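Local coordinates for protein arabinogalactan endo-1,4-beta-galactosidase (Ignisphaera aggregans, PDB 7OSK) that probably cleaves internal beta-1,4-galactosidic linkages of galactan-type polysaccharides, this chain holding the family 53 glycoside hydrolase domain of a longer, hyperthermostable archaeal enzyme, at residues I62-G67 with L114-D119; T293-T298 with N307-R312; D300-H305 with F378-R383; A362-K365 with N370-E373. All blocks are in the same frame, centred on the assembly; numbering follows the deposited sequence.

Contact 1 (I62-G67 with L114-D119); sequences IIELGG and LPRMTD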
# COMPACT_ATOMS: atom_id res chain seq x y z
N ILE A 62 -1.23 -13.74 -9.66
CA ILE A 62 -1.12 -13.66 -11.11
C ILE A 62 -0.11 -14.67 -11.66
O ILE A 62 -0.36 -15.34 -12.66
CB ILE A 62 -0.72 -12.24 -11.56
CG1 ILE A 62 -1.85 -11.25 -11.24
CG2 ILE A 62 -0.40 -12.20 -13.06
CD1 ILE A 62 -1.51 -9.79 -11.51
N ILE A 63 1.04 -14.77 -10.99
CA ILE A 63 2.10 -15.67 -11.42
C ILE A 63 1.67 -17.14 -11.31
O ILE A 63 2.03 -17.97 -12.15
CB ILE A 63 3.39 -15.46 -10.60
CG1 ILE A 63 3.86 -14.01 -10.72
CG2 ILE A 63 4.50 -16.41 -11.05
CD1 ILE A 63 4.97 -13.62 -9.75
N GLU A 64 0.89 -17.45 -10.28
CA GLU A 64 0.42 -18.81 -10.06
C GLU A 64 -0.53 -19.25 -11.17
O GLU A 64 -0.59 -20.43 -11.51
CB GLU A 64 -0.27 -18.92 -8.70
CG GLU A 64 0.69 -18.84 -7.52
CD GLU A 64 -0.02 -18.88 -6.17
OE1 GLU A 64 -1.22 -19.20 -6.14
OE2 GLU A 64 0.64 -18.57 -5.15
N LEU A 65 -1.27 -18.29 -11.73
CA LEU A 65 -2.24 -18.59 -12.78
C LEU A 65 -1.57 -18.73 -14.15
O LEU A 65 -2.14 -19.32 -15.06
CB LEU A 65 -3.31 -17.51 -12.83
CG LEU A 65 -4.16 -17.31 -11.57
CD1 LEU A 65 -5.24 -16.26 -11.82
CD2 LEU A 65 -4.78 -18.62 -11.10
N GLY A 66 -0.36 -18.19 -14.27
CA GLY A 66 0.40 -18.27 -15.51
C GLY A 66 0.71 -16.92 -16.12
O GLY A 66 1.16 -16.83 -17.26
N GLY A 67 0.48 -15.86 -15.35
CA GLY A 67 0.77 -14.51 -15.81
C GLY A 67 2.26 -14.25 -15.93
O GLY A 67 3.04 -14.73 -15.10
N LEU A 114 -1.47 -15.10 4.42
CA LEU A 114 -0.11 -15.00 4.96
C LEU A 114 0.89 -15.92 4.27
O LEU A 114 2.01 -15.50 3.99
CB LEU A 114 -0.14 -15.29 6.47
CG LEU A 114 1.17 -15.08 7.23
CD1 LEU A 114 1.53 -13.60 7.30
CD2 LEU A 114 1.07 -15.68 8.63
N PRO A 115 0.50 -17.18 3.98
CA PRO A 115 1.46 -18.07 3.30
C PRO A 115 1.88 -17.58 1.91
O PRO A 115 3.07 -17.65 1.60
CB PRO A 115 0.69 -19.39 3.19
CG PRO A 115 -0.29 -19.35 4.29
CD PRO A 115 -0.71 -17.91 4.40
N ARG A 116 0.94 -17.09 1.11
CA ARG A 116 1.26 -16.62 -0.24
C ARG A 116 2.01 -15.30 -0.22
O ARG A 116 2.91 -15.08 -1.03
CB ARG A 116 -0.02 -16.48 -1.08
CG ARG A 116 0.16 -15.62 -2.33
CD ARG A 116 -0.85 -15.94 -3.43
NE ARG A 116 -2.18 -16.25 -2.91
CZ ARG A 116 -2.77 -17.45 -2.97
NH1 ARG A 116 -2.16 -18.49 -3.53
NH2 ARG A 116 -3.98 -17.60 -2.47
N MET A 117 1.65 -14.42 0.71
CA MET A 117 2.29 -13.12 0.82
C MET A 117 3.70 -13.23 1.38
O MET A 117 4.59 -12.49 0.99
CB MET A 117 1.46 -12.18 1.69
CG MET A 117 0.16 -11.73 1.05
SD MET A 117 0.41 -10.73 -0.43
CE MET A 117 0.24 -11.96 -1.72
N THR A 118 3.90 -14.17 2.30
CA THR A 118 5.19 -14.35 2.94
C THR A 118 6.22 -14.91 1.96
O THR A 118 7.40 -14.58 2.03
CB THR A 118 5.09 -15.28 4.16
OG1 THR A 118 4.22 -14.69 5.15
CG2 THR A 118 6.46 -15.53 4.79
N ASP A 119 5.77 -15.76 1.04
CA ASP A 119 6.67 -16.37 0.07
C ASP A 119 7.24 -15.33 -0.87
O ASP A 119 8.39 -15.43 -1.30
CB ASP A 119 5.95 -17.46 -0.73
CG ASP A 119 6.82 -18.02 -1.84
OD1 ASP A 119 7.69 -18.87 -1.54
OD2 ASP A 119 6.64 -17.62 -3.01
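A surface salt bridge between Glu64 and Arg116 joins the last turn of helix 59-65 to the first turns of helix 114-126 on the outside of the catalytic barrel. The backbones stay well apart, 10.1 Å between Glu64 CA and Arg116 CA, and two long side chains span the distance. Glu64 reaches out with CG anti to its own carbonyl carbon (chi1 -71°) and an extended chain beyond. Arg116 CD lies beside the carboxylate, 3.5 Å from Glu64 OE2, and the bend at chi3 turns the guanidinium so that NH1 meets the carboxylate. One guanidinium nitrogen does the binding: Arg116 NH1 lies 2.9 Å from Glu64 OE1 and gives a weak but nearly straight hydrogen bond of 3.2 Å to Glu64 OE2. With NH1 alone facing both oxygens and the planes 64° apart, this is not the flat, two-nitrogen pairing of an ideal bidentate bridge; OE2 meets the guanidinium edge in its plane, whereas OE1 approaches obliquely. Arg116 NE bonds to Asn111 O just ahead of the helix, and its side chain also packs on Pro60 and Trp61 of helix 59-65. Beyond the glutamate, helix 59-65 ends in a Schellman motif, with Gly67 N bonded to Ile62 O (2.9 Å) and Gly66 N to Ile63 O (3.2 Å), Gly66 having positive phi. A partly solvent-facing ion pair bridging two helices, one following strand 51-55 and the other strand 90-95, is ordinary peripheral packing of a TIM barrel, here away from the calcium site.

Contact 2 (T293-T298 with N307-R312); sequences TAYAWT and NIFGSR. With CA (calcium ion), chain C.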
# COMPACT_ATOMS: atom_id res chain seq x y z
N THR A 293 -0.74 5.23 -3.80
CA THR A 293 -0.97 6.27 -4.79
C THR A 293 -0.90 5.64 -6.17
O THR A 293 -0.23 4.63 -6.37
CB THR A 293 0.05 7.41 -4.67
OG1 THR A 293 -0.28 8.45 -5.60
CG2 THR A 293 1.46 6.92 -4.94
N ALA A 294 -1.60 6.23 -7.13
CA ALA A 294 -1.59 5.72 -8.49
C ALA A 294 -2.19 6.72 -9.47
O ALA A 294 -2.86 7.67 -9.07
CB ALA A 294 -2.35 4.40 -8.57
N TYR A 295 -1.94 6.50 -10.75
CA TYR A 295 -2.56 7.29 -11.80
C TYR A 295 -2.68 6.47 -13.07
O TYR A 295 -2.08 5.40 -13.19
CB TYR A 295 -1.76 8.57 -12.07
CG TYR A 295 -2.62 9.69 -12.57
CD1 TYR A 295 -3.43 10.41 -11.71
CD2 TYR A 295 -2.64 10.04 -13.92
CE1 TYR A 295 -4.23 11.44 -12.16
CE2 TYR A 295 -3.43 11.06 -14.38
CZ TYR A 295 -4.23 11.76 -13.50
OH TYR A 295 -5.03 12.79 -13.94
N ALA A 296 -3.46 6.98 -14.02
CA ALA A 296 -3.74 6.25 -15.25
C ALA A 296 -2.72 6.55 -16.33
O ALA A 296 -2.44 7.71 -16.64
CB ALA A 296 -5.14 6.59 -15.74
N TRP A 297 -2.14 5.49 -16.90
CA TRP A 297 -1.26 5.62 -18.06
C TRP A 297 -2.08 5.54 -19.35
O TRP A 297 -1.56 5.79 -20.44
CB TRP A 297 -0.18 4.53 -18.05
CG TRP A 297 -0.72 3.12 -18.06
CD1 TRP A 297 -1.11 2.38 -16.98
CD2 TRP A 297 -0.91 2.28 -19.21
NE1 TRP A 297 -1.54 1.14 -17.38
CE2 TRP A 297 -1.43 1.06 -18.75
CE3 TRP A 297 -0.71 2.46 -20.58
CZ2 TRP A 297 -1.74 0.01 -19.61
CZ3 TRP A 297 -1.02 1.41 -21.43
CH2 TRP A 297 -1.53 0.21 -20.94
N THR A 298 -3.36 5.21 -19.21
CA THR A 298 -4.28 5.17 -20.34
C THR A 298 -5.72 5.16 -19.83
O THR A 298 -5.95 5.03 -18.63
CB THR A 298 -4.05 3.93 -21.23
OG1 THR A 298 -5.00 3.92 -22.30
CG2 THR A 298 -4.21 2.65 -20.42
N ASN A 307 -13.13 0.11 -15.44
CA ASN A 307 -12.14 0.55 -14.46
C ASN A 307 -12.63 1.73 -13.64
O ASN A 307 -13.56 2.44 -14.03
CB ASN A 307 -10.83 0.91 -15.16
CG ASN A 307 -10.37 -0.15 -16.15
OD1 ASN A 307 -10.11 -1.29 -15.77
ND2 ASN A 307 -10.27 0.23 -17.42
N ILE A 308 -12.00 1.93 -12.49
CA ILE A 308 -12.28 3.06 -11.63
C ILE A 308 -11.87 4.35 -12.33
O ILE A 308 -12.59 5.35 -12.31
CB ILE A 308 -11.56 2.91 -10.27
CG1 ILE A 308 -12.33 1.93 -9.39
CG2 ILE A 308 -11.42 4.25 -9.56
CD1 ILE A 308 -11.48 1.20 -8.38
N PHE A 309 -10.70 4.31 -12.96
CA PHE A 309 -10.23 5.39 -13.82
C PHE A 309 -10.78 5.15 -15.23
O PHE A 309 -10.12 4.53 -16.07
CB PHE A 309 -8.70 5.46 -13.81
CG PHE A 309 -8.14 6.86 -13.89
CD1 PHE A 309 -8.59 7.76 -14.85
CD2 PHE A 309 -7.17 7.28 -13.00
CE1 PHE A 309 -8.06 9.04 -14.92
CE2 PHE A 309 -6.64 8.56 -13.07
CZ PHE A 309 -7.09 9.44 -14.03
N GLY A 310 -11.98 5.65 -15.48
CA GLY A 310 -12.74 5.27 -16.66
C GLY A 310 -12.82 6.32 -17.75
O GLY A 310 -12.45 6.06 -18.90
N SER A 311 -13.31 7.50 -17.39
CA SER A 311 -13.50 8.58 -18.34
C SER A 311 -12.55 9.74 -18.05
O SER A 311 -11.85 9.73 -17.04
CB SER A 311 -14.95 9.07 -18.29
OG SER A 311 -15.33 9.35 -16.96
N ARG A 312 -12.54 10.73 -18.94
CA ARG A 312 -11.73 11.93 -18.74
C ARG A 312 -12.16 12.67 -17.46
O ARG A 312 -11.48 13.59 -17.01
CB ARG A 312 -11.85 12.86 -19.95
CG ARG A 312 -10.92 12.52 -21.12
CD ARG A 312 -11.49 11.45 -22.03
NE ARG A 312 -10.71 11.32 -23.27
CZ ARG A 312 -11.01 10.49 -24.27
NH1 ARG A 312 -12.08 9.71 -24.19
NH2 ARG A 312 -10.24 10.45 -25.35
CA CA C . -10.49 -3.54 -16.80
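Phe309 packs against two consecutive residues of segment 293-298, Ala296 over a face of its ring and Tyr295 at its edge. The Ala296 methyl sits almost on the ring axis, CB 3.4 Å from the Phe309 centroid and 10° off the normal, a well-centred CH-pi contact. Tyr295 makes a T-shaped pair: the edge of Phe309 points into the tyrosine face, with centroids 5.0 Å apart and planes at 77°. The closest atoms are Tyr295 CZ and Phe309 CZ, at 3.7 Å. Tyr295 sets out away from the 307-312 segment at its CB, yet its CG lies anti to the backbone N (chi1 -151°) and the far end of the ring comes back to Phe309. Further out, Tyr351 OH is bonded to Tyr295 N, while Asn374 ND2 binds both Phe309 O and Thr298 O and so links the two segments through a third. Two residues before Phe309, Asn307 OD1 coordinates the calcium ion at 2.5 Å. With no hydrogen bond running directly between the segments, their contact rests on buried apolar and aromatic packing, and the polar ties of the two segments run to third parties, among them Asn374, Tyr351 and the metal.

Contact 3 (D300-H305 with F378-R383); sequences DDSDGH and FDFNGR. With CA (calcium ion), chain C.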
# COMPACT_ATOMS: atom_id res chain seq x y z
N ASP A 300 -8.08 3.33 -21.80
CA ASP A 300 -8.64 2.14 -22.43
C ASP A 300 -8.87 1.00 -21.42
O ASP A 300 -8.39 1.06 -20.29
CB ASP A 300 -7.73 1.66 -23.56
CG ASP A 300 -7.93 2.46 -24.84
OD1 ASP A 300 -8.40 3.61 -24.76
OD2 ASP A 300 -7.61 1.93 -25.92
N ASP A 301 -9.61 -0.01 -21.86
CA ASP A 301 -9.89 -1.20 -21.05
C ASP A 301 -9.42 -2.44 -21.80
O ASP A 301 -9.38 -2.45 -23.03
CB ASP A 301 -11.38 -1.29 -20.72
CG ASP A 301 -11.69 -2.40 -19.73
OD1 ASP A 301 -11.45 -2.20 -18.52
OD2 ASP A 301 -12.18 -3.47 -20.15
N SER A 302 -9.08 -3.49 -21.04
CA SER A 302 -8.48 -4.70 -21.60
C SER A 302 -9.37 -5.93 -21.49
O SER A 302 -9.49 -6.70 -22.44
CB SER A 302 -7.14 -4.97 -20.90
OG SER A 302 -6.47 -6.06 -21.50
N ASP A 303 -9.99 -6.11 -20.32
CA ASP A 303 -10.69 -7.35 -20.00
C ASP A 303 -12.22 -7.20 -19.96
O ASP A 303 -12.93 -8.11 -19.54
CB ASP A 303 -10.20 -7.90 -18.66
CG ASP A 303 -10.29 -6.88 -17.53
OD1 ASP A 303 -10.92 -5.82 -17.71
OD2 ASP A 303 -9.72 -7.16 -16.46
N GLY A 304 -12.71 -6.05 -20.40
CA GLY A 304 -14.15 -5.82 -20.46
C GLY A 304 -14.76 -5.44 -19.13
O GLY A 304 -15.96 -5.17 -19.06
N HIS A 305 -13.95 -5.44 -18.08
CA HIS A 305 -14.41 -5.04 -16.75
C HIS A 305 -14.09 -3.56 -16.52
O HIS A 305 -12.92 -3.20 -16.40
CB HIS A 305 -13.75 -5.90 -15.67
CG HIS A 305 -14.21 -5.57 -14.28
ND1 HIS A 305 -15.25 -6.24 -13.67
CD2 HIS A 305 -13.79 -4.64 -13.39
CE1 HIS A 305 -15.44 -5.74 -12.46
NE2 HIS A 305 -14.57 -4.77 -12.27
N PHE A 378 2.64 -1.70 -15.70
CA PHE A 378 2.83 -2.61 -16.82
C PHE A 378 1.62 -2.53 -17.74
O PHE A 378 0.52 -2.24 -17.27
CB PHE A 378 3.02 -4.05 -16.32
CG PHE A 378 4.24 -4.25 -15.47
CD1 PHE A 378 4.22 -3.90 -14.13
CD2 PHE A 378 5.39 -4.80 -16.00
CE1 PHE A 378 5.34 -4.08 -13.34
CE2 PHE A 378 6.52 -4.99 -15.21
CZ PHE A 378 6.49 -4.63 -13.88
N ASP A 379 1.80 -2.78 -19.03
CA ASP A 379 0.67 -2.75 -19.95
C ASP A 379 -0.10 -4.07 -19.90
O ASP A 379 0.22 -4.96 -19.11
CB ASP A 379 1.13 -2.45 -21.39
CG ASP A 379 2.11 -3.48 -21.94
OD1 ASP A 379 2.02 -4.68 -21.58
OD2 ASP A 379 2.96 -3.09 -22.77
N PHE A 380 -1.11 -4.19 -20.75
CA PHE A 380 -2.00 -5.35 -20.74
C PHE A 380 -1.26 -6.63 -21.11
O PHE A 380 -1.63 -7.72 -20.67
CB PHE A 380 -3.18 -5.12 -21.69
CG PHE A 380 -3.90 -3.82 -21.46
CD1 PHE A 380 -3.89 -3.22 -20.21
CD2 PHE A 380 -4.59 -3.20 -22.48
CE1 PHE A 380 -4.56 -2.03 -19.99
CE2 PHE A 380 -5.26 -2.00 -22.27
CZ PHE A 380 -5.24 -1.42 -21.02
N ASN A 381 -0.21 -6.49 -21.90
CA ASN A 381 0.60 -7.63 -22.31
C ASN A 381 1.66 -7.97 -21.27
O ASN A 381 2.51 -8.83 -21.50
CB ASN A 381 1.25 -7.35 -23.67
CG ASN A 381 0.23 -7.08 -24.76
OD1 ASN A 381 -0.84 -7.70 -24.79
ND2 ASN A 381 0.55 -6.14 -25.64
N GLY A 382 1.61 -7.29 -20.13
CA GLY A 382 2.50 -7.58 -19.02
C GLY A 382 3.87 -6.96 -19.19
O GLY A 382 4.78 -7.23 -18.40
N ARG A 383 4.03 -6.13 -20.21
CA ARG A 383 5.31 -5.49 -20.49
C ARG A 383 5.47 -4.20 -19.69
O ARG A 383 4.51 -3.44 -19.51
CB ARG A 383 5.44 -5.21 -21.99
CG ARG A 383 6.70 -4.46 -22.39
CD ARG A 383 6.85 -4.44 -23.90
NE ARG A 383 8.04 -3.71 -24.33
CZ ARG A 383 8.53 -3.75 -25.56
NH1 ARG A 383 7.95 -4.49 -26.50
NH2 ARG A 383 9.62 -3.05 -25.86
CA CA C . -10.49 -3.54 -16.80
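The 300-305 loop comes nearest the type I beta turn Asp379-Gly382 at Ser302 and Phe380, whose CA atoms are 6.6 Å apart. Phe380, the second residue of that turn, extends its ring toward the loop with CG anti to its own carbonyl carbon (chi1 -52°). Ser302 lies over one face: its CB is 3.5 Å from the ring centroid and 14° off the normal, a CH-pi contact. The hydroxyl is displaced toward the root of the ring, Ser302 OG lying 3.4 Å from Phe380 CG. Asp300 O and the Asp301 carbonyl carbon pass obliquely by the far end of the same ring. Ser302 belongs to a calcium-binding loop in which alternate residues supply ligands: Asp301 OD1 at 2.4 Å, Asp303 OD1 at 2.5 Å and His305 O at 2.5 Å from the calcium ion. Asn307, Asn370 and Glu373 complete the site. An Asx turn shapes the loop, His305 N donating to Asp303 OD1 (3.1 Å) from above the carboxylate plane, so this oxygen serves both the backbone and the metal. In segment 378-383, Asp379 OD1 accepts from Arg383 N at 2.8 Å, spanning the turn, and Gly382 N, at a residue of positive phi, bonds to Asp379 O. Phe380 also touches Glu373, a calcium ligand whose OE2 accepts a hydrogen bond from Ser302 N.

Contact 4 (A362-K365 with N370-E373); sequences AGWK and NPWE. With CA (calcium ion), chain C.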
# COMPACT_ATOMS: atom_id res chain seq x y z
N ALA A 362 -7.42 -13.22 -12.14
CA ALA A 362 -6.74 -12.26 -11.27
C ALA A 362 -7.51 -10.94 -11.20
O ALA A 362 -6.92 -9.86 -11.26
CB ALA A 362 -5.32 -12.01 -11.77
N GLY A 363 -8.83 -11.03 -11.09
CA GLY A 363 -9.66 -9.85 -10.96
C GLY A 363 -9.66 -9.33 -9.53
O GLY A 363 -8.95 -9.85 -8.67
N TRP A 364 -10.46 -8.30 -9.29
CA TRP A 364 -10.57 -7.70 -7.96
C TRP A 364 -11.41 -8.58 -7.04
O TRP A 364 -11.45 -8.38 -5.83
CB TRP A 364 -11.19 -6.31 -8.05
CG TRP A 364 -12.68 -6.34 -8.12
CD1 TRP A 364 -13.44 -6.62 -9.22
CD2 TRP A 364 -13.60 -6.09 -7.05
NE1 TRP A 364 -14.78 -6.56 -8.90
CE2 TRP A 364 -14.90 -6.23 -7.57
CE3 TRP A 364 -13.44 -5.76 -5.70
CZ2 TRP A 364 -16.03 -6.05 -6.79
CZ3 TRP A 364 -14.57 -5.58 -4.93
CH2 TRP A 364 -15.85 -5.73 -5.48
N LYS A 365 -12.10 -9.54 -7.64
CA LYS A 365 -13.04 -10.40 -6.93
C LYS A 365 -13.15 -11.71 -7.69
O LYS A 365 -12.97 -11.74 -8.91
CB LYS A 365 -14.40 -9.71 -6.81
CG LYS A 365 -15.42 -10.44 -5.97
CD LYS A 365 -16.72 -9.65 -5.89
CE LYS A 365 -17.75 -10.34 -5.01
NZ LYS A 365 -18.99 -9.54 -4.86
N ASN A 370 -10.62 -7.02 -13.67
CA ASN A 370 -9.70 -5.99 -13.18
C ASN A 370 -10.23 -4.58 -13.45
O ASN A 370 -10.55 -4.25 -14.59
CB ASN A 370 -8.33 -6.16 -13.84
CG ASN A 370 -7.23 -5.45 -13.09
OD1 ASN A 370 -7.48 -4.50 -12.33
ND2 ASN A 370 -5.99 -5.89 -13.29
N PRO A 371 -10.32 -3.74 -12.39
CA PRO A 371 -10.72 -2.34 -12.57
C PRO A 371 -9.55 -1.36 -12.49
O PRO A 371 -9.78 -0.16 -12.33
CB PRO A 371 -11.67 -2.13 -11.40
CG PRO A 371 -11.04 -2.94 -10.30
CD PRO A 371 -10.36 -4.12 -10.97
N TRP A 372 -8.32 -1.86 -12.60
CA TRP A 372 -7.14 -1.06 -12.26
C TRP A 372 -6.00 -1.16 -13.27
O TRP A 372 -4.97 -0.49 -13.13
CB TRP A 372 -6.63 -1.49 -10.88
CG TRP A 372 -5.78 -0.48 -10.19
CD1 TRP A 372 -4.42 -0.43 -10.16
CD2 TRP A 372 -6.23 0.64 -9.41
NE1 TRP A 372 -3.99 0.64 -9.42
CE2 TRP A 372 -5.09 1.32 -8.95
CE3 TRP A 372 -7.49 1.13 -9.06
CZ2 TRP A 372 -5.17 2.46 -8.16
CZ3 TRP A 372 -7.57 2.27 -8.28
CH2 TRP A 372 -6.41 2.92 -7.84
N GLU A 373 -6.17 -1.98 -14.31
CA GLU A 373 -5.06 -2.32 -15.20
C GLU A 373 -4.52 -1.10 -15.95
O GLU A 373 -3.36 -1.10 -16.38
CB GLU A 373 -5.46 -3.41 -16.20
CG GLU A 373 -6.36 -2.98 -17.36
CD GLU A 373 -7.84 -3.25 -17.13
OE1 GLU A 373 -8.24 -3.59 -15.99
OE2 GLU A 373 -8.61 -3.12 -18.10
CA CA C . -10.49 -3.54 -16.80
O HOH W 1 -6.19 -8.80 -13.68
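Trp364 and Pro371 make the side-chain contact between these two segments of one loop, beside a backbone approach in which Gly363 CA comes within 4.0 Å of Asn370 N. From its CB outward, Trp364 first meets the proline ring: CB lies 3.7 Å from Pro371 CD, with Pro371 CG a little farther off. With CG between the backbone N and the carbonyl carbon (chi1 82°), the indole lies beside its own chain, against the residue that follows, Pro371 CD lying oblique to it. One indole face takes Lys365 CB over its centre, Trp356 also touches this side chain, and at the polar edge NE1 is bonded to Glu368 OE1, within the turn that separates the segments. Polar joining across the contact runs through a water, which donates to Ala362 O (2.7 Å) and accepts from Asn370 ND2 (2.9 Å). Each of these two groups has a second partner in Trp356, its NE1 for Ala362 O and its backbone O for Asn370 ND2. The amide oxygen of Asn370 turns to its own segment: OD1 receives Trp372 N at 2.8 Å, 40° out of the carbonyl plane, forming an Asx turn. Both calcium-binding residues of the segment flank this turn: Asn370 O lies 2.3 Å from the ion, and the Glu373 carboxylate binds through both its oxygens, OE1 at 2.4 Å and OE2 at 2.3 Å. Segment 370-373 supplies three of the seven ligand atoms of the calcium site, from a backbone carbonyl and a bidentate glutamate joined by an Asx turn; the other four come from residues 301-307.

How the contacts relate
From the N terminus, contact 1 closes first, linking helix 59-65 to helix 114-126 and closing a loop that includes helix 79-85 and strand 90-95. Contact 2 then closes a short loop after strand 287-293, and contact 3 opens inside it: segments of contacts 2 and 3 alternate along the chain. Contact 3 runs on past strand 346-352, and contact 4 is nested within the long loop it closes. Contacts 2, 3 and 4 share one calcium ion, which joins the loops following the last two barrel strands; the backbone bond of Ile308 N to Pro371 O and a probable one from Asn370 N to Asp303 OD2 add to it. Contact 1 touches this group through Ile62 and Leu65 packing on Ala362 of contact 4.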